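Local coordinates for Rod shape-determining protein (MreC) (Helicobacter pylori, PDB 5LP5), which binds penicillin-binding protein 2 and so probably acts as a scaffold of the cell-wall elongation machinery that maintains the rod shape of the cell, at residues C[133-141]-C[148-157]. Numbering follows the deposited sequence.
Sequences QAIGIAVLE and FLNAHKRCAY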
loop_
_atom_site.group_PDB
_atom_site.type_symbol
_atom_site.label_atom_id
_atom_site.label_comp_id
_atom_site.label_asym_id
_atom_site.label_seq_id
_atom_site.Cartn_x
_atom_site.Cartn_y
_atom_site.Cartn_z
ATOM N N GLN C 133 11.668 -17.834 -26.945
ATOM C CA GLN C 133 10.637 -16.894 -26.504
ATOM C C GLN C 133 9.431 -17.641 -25.893
ATOM O O GLN C 133 9.129 -18.745 -26.292
ATOM C CB GLN C 133 10.202 -15.995 -27.683
ATOM C CG GLN C 133 9.245 -14.881 -27.324
ATOM C CD GLN C 133 8.986 -13.901 -28.475
ATOM O OE1 GLN C 133 8.177 -12.953 -28.332
ATOM N NE2 GLN C 133 9.705 -14.080 -29.594
ATOM N N ALA C 134 8.746 -17.028 -24.926
ATOM C CA ALA C 134 7.505 -17.580 -24.400
ATOM C C ALA C 134 6.342 -17.256 -25.336
ATOM O O ALA C 134 6.065 -16.056 -25.614
ATOM C CB ALA C 134 7.241 -17.041 -23.010
ATOM N N ILE C 135 5.661 -18.299 -25.819
ATOM C CA ILE C 135 4.458 -18.146 -26.675
ATOM C C ILE C 135 3.147 -18.441 -25.965
ATOM O O ILE C 135 2.098 -18.028 -26.434
ATOM C CB ILE C 135 4.514 -19.005 -27.962
ATOM C CG1 ILE C 135 4.540 -20.517 -27.637
ATOM C CG2 ILE C 135 5.728 -18.619 -28.781
ATOM C CD1 ILE C 135 4.377 -21.410 -28.859
ATOM N N GLY C 136 3.185 -19.155 -24.848
ATOM C CA GLY C 136 1.944 -19.475 -24.109
ATOM C C GLY C 136 2.115 -20.662 -23.185
ATOM O O GLY C 136 3.216 -20.964 -22.760
ATOM N N ILE C 137 1.023 -21.316 -22.852
ATOM C CA ILE C 137 1.071 -22.452 -21.950
ATOM C C ILE C 137 0.312 -23.624 -22.521
ATOM O O ILE C 137 -0.400 -23.489 -23.505
ATOM C CB ILE C 137 0.457 -22.125 -20.569
ATOM C CG1 ILE C 137 -1.053 -21.872 -20.699
ATOM C CG2 ILE C 137 1.150 -20.913 -19.950
ATOM C CD1 ILE C 137 -1.745 -21.571 -19.394
ATOM N N ALA C 138 0.446 -24.769 -21.873
ATOM C CA ALA C 138 -0.158 -26.006 -22.364
ATOM C C ALA C 138 -0.679 -26.839 -21.215
ATOM O O ALA C 138 0.011 -27.002 -20.218
ATOM C CB ALA C 138 0.863 -26.807 -23.177
ATOM N N VAL C 139 -1.875 -27.376 -21.372
ATOM C CA VAL C 139 -2.448 -28.254 -20.342
ATOM C C VAL C 139 -2.995 -29.541 -20.934
ATOM O O VAL C 139 -3.650 -29.526 -21.983
ATOM C CB VAL C 139 -3.613 -27.585 -19.583
ATOM C CG1 VAL C 139 -3.896 -28.362 -18.303
ATOM C CG2 VAL C 139 -3.299 -26.127 -19.280
ATOM N N LEU C 140 -2.727 -30.647 -20.250
ATOM C CA LEU C 140 -3.325 -31.928 -20.626
ATOM C C LEU C 140 -4.667 -32.051 -19.925
ATOM O O LEU C 140 -4.737 -31.914 -18.716
ATOM C CB LEU C 140 -2.407 -33.078 -20.230
ATOM C CG LEU C 140 -2.905 -34.487 -20.482
ATOM C CD1 LEU C 140 -3.084 -34.733 -21.965
ATOM C CD2 LEU C 140 -1.941 -35.511 -19.880
ATOM N N GLU C 141 -5.728 -32.271 -20.684
ATOM C CA GLU C 141 -7.072 -32.463 -20.123
ATOM C C GLU C 141 -7.764 -33.562 -20.904
ATOM O O GLU C 141 -7.810 -33.521 -22.140
ATOM C CB GLU C 141 -7.925 -31.196 -20.201
ATOM C CG GLU C 141 -7.499 -30.076 -19.256
ATOM C CD GLU C 141 -8.088 -28.714 -19.632
ATOM O OE1 GLU C 141 -8.316 -28.441 -20.835
ATOM O OE2 GLU C 141 -8.302 -27.895 -18.715
ATOM N N PHE C 148 -2.666 -23.024 -24.993
ATOM C CA PHE C 148 -3.326 -21.731 -24.896
ATOM C C PHE C 148 -2.280 -20.646 -24.993
ATOM O O PHE C 148 -1.500 -20.433 -24.072
ATOM C CB PHE C 148 -4.115 -21.617 -23.597
ATOM C CG PHE C 148 -5.057 -22.760 -23.385
ATOM C CD1 PHE C 148 -6.216 -22.867 -24.132
ATOM C CD2 PHE C 148 -4.759 -23.748 -22.481
ATOM C CE1 PHE C 148 -7.071 -23.945 -23.971
ATOM C CE2 PHE C 148 -5.607 -24.827 -22.311
ATOM C CZ PHE C 148 -6.772 -24.925 -23.055
ATOM N N LEU C 149 -2.265 -19.980 -26.145
ATOM C CA LEU C 149 -1.180 -19.083 -26.513
ATOM C C LEU C 149 -1.325 -17.708 -25.874
ATOM O O LEU C 149 -2.329 -17.403 -25.247
ATOM C CB LEU C 149 -1.115 -18.952 -28.033
ATOM C CG LEU C 149 -0.996 -20.285 -28.789
ATOM C CD1 LEU C 149 -0.981 -20.059 -30.288
ATOM C CD2 LEU C 149 0.241 -21.073 -28.374
ATOM N N ASN C 150 -0.302 -16.878 -26.051
ATOM C CA ASN C 150 -0.285 -15.520 -25.493
ATOM C C ASN C 150 -1.578 -14.799 -25.920
ATOM O O ASN C 150 -1.980 -14.804 -27.084
ATOM C CB ASN C 150 0.910 -14.682 -25.981
ATOM C CG ASN C 150 2.194 -14.952 -25.228
ATOM O OD1 ASN C 150 2.189 -15.307 -24.041
ATOM N ND2 ASN C 150 3.330 -14.750 -25.918
ATOM N N ALA C 151 -2.250 -14.217 -24.942
ATOM C CA ALA C 151 -3.479 -13.452 -25.181
ATOM C C ALA C 151 -4.737 -14.278 -25.178
ATOM O O ALA C 151 -5.820 -13.692 -25.228
ATOM C CB ALA C 151 -3.399 -12.607 -26.452
ATOM N N HIS C 152 -4.637 -15.600 -25.035
ATOM C CA HIS C 152 -5.830 -16.413 -24.713
ATOM C C HIS C 152 -6.314 -16.127 -23.283
ATOM O O HIS C 152 -5.519 -15.865 -22.395
ATOM C CB HIS C 152 -5.550 -17.921 -24.915
ATOM C CG HIS C 152 -6.766 -18.800 -24.812
ATOM N ND1 HIS C 152 -7.951 -18.514 -25.451
ATOM C CD2 HIS C 152 -6.984 -19.951 -24.130
ATOM C CE1 HIS C 152 -8.834 -19.464 -25.194
ATOM N NE2 HIS C 152 -8.276 -20.336 -24.377
ATOM N N LYS C 153 -7.617 -16.184 -23.073
ATOM C CA LYS C 153 -8.235 -16.043 -21.749
ATOM C C LYS C 153 -7.545 -16.863 -20.631
ATOM O O LYS C 153 -7.493 -16.452 -19.485
ATOM C CB LYS C 153 -9.728 -16.453 -21.858
ATOM C CG LYS C 153 -10.639 -16.126 -20.689
ATOM C CD LYS C 153 -12.064 -16.607 -20.959
ATOM C CE LYS C 153 -12.919 -16.513 -19.691
ATOM N NZ LYS C 153 -14.385 -16.563 -19.960
ATOM N N ARG C 154 -7.058 -18.045 -20.982
ATOM C CA ARG C 154 -6.513 -19.001 -20.010
ATOM C C ARG C 154 -4.996 -18.938 -19.875
ATOM O O ARG C 154 -4.415 -19.617 -19.022
ATOM C CB ARG C 154 -6.870 -20.419 -20.451
ATOM C CG ARG C 154 -8.367 -20.704 -20.443
ATOM C CD ARG C 154 -8.674 -22.160 -20.674
ATOM N NE ARG C 154 -7.947 -23.030 -19.744
ATOM C CZ ARG C 154 -7.977 -24.358 -19.774
ATOM N NH1 ARG C 154 -8.716 -24.975 -20.676
ATOM N NH2 ARG C 154 -7.265 -25.063 -18.904
ATOM N N CYS C 155 -4.350 -18.151 -20.734
ATOM C CA CYS C 155 -2.905 -18.055 -20.735
ATOM C C CYS C 155 -2.468 -17.036 -19.725
ATOM O O CYS C 155 -2.780 -15.859 -19.860
ATOM C CB CYS C 155 -2.386 -17.683 -22.118
ATOM S SG CYS C 155 -0.633 -17.285 -22.103
ATOM N N ALA C 156 -1.755 -17.498 -18.707
ATOM C CA ALA C 156 -1.223 -16.633 -17.657
ATOM C C ALA C 156 0.030 -17.243 -17.049
ATOM O O ALA C 156 0.127 -18.448 -16.889
ATOM C CB ALA C 156 -2.264 -16.408 -16.567
ATOM N N TYR C 157 1.002 -16.400 -16.722
ATOM C CA TYR C 157 2.215 -16.873 -16.091
ATOM C C TYR C 157 3.015 -15.736 -15.488
ATOM O O TYR C 157 2.650 -14.585 -15.657
ATOM C CB TYR C 157 3.047 -17.671 -17.073
ATOM C CG TYR C 157 3.339 -17.006 -18.400
ATOM C CD1 TYR C 157 4.492 -16.265 -18.589
ATOM C CD2 TYR C 157 2.499 -17.183 -19.491
ATOM C CE1 TYR C 157 4.792 -15.682 -19.817
ATOM C CE2 TYR C 157 2.795 -16.617 -20.727
ATOM C CZ TYR C 157 3.931 -15.862 -20.881
ATOM O OH TYR C 157 4.211 -15.334 -22.122
#
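Ile137 and Phe148 form an antiparallel hydrogen-bonded pair, Ile137 N to Phe148 O 2.9 Å and Phe148 N to Ile137 O 2.8 Å, and next to it Gly136 faces Leu149 in a non-hydrogen-bonded pair with the CA atoms 4.0 Å apart. Past the strand end, Asn150 N still reaches Ile135 O, and the Asn150 side chain carries the pairing one residue further, ND2 giving a bent bond to Ala134 O (3.0 Å, 142° at the hydrogen). Tyr157 OH donates to Asn150 OD1 in the carbonyl plane, on a lone pair, which helps fix the rotation of the amide; ND2 also reaches Phe231 O. Ile137 sends CD1 against the turn at Arg154 and Cys155, and CG2 to within 4.0 Å of Tyr157 CD2. At the other end a bend at chi3 (53°) turns the Arg154 guanidinium so that one face lies over Phe148 CE2 while its edge meets Glu141, and Arg154 NH2 meets Glu141 OE2 at 3.0 Å from above the carboxylate plane. That salt bridge lies at the partner interface, since NH2 also bonds Gln139 of the PBP2 chain. The arrangement is a beta hairpin of one MreC barrel, whose second strand leaves through two successive beta turns toward the other barrel.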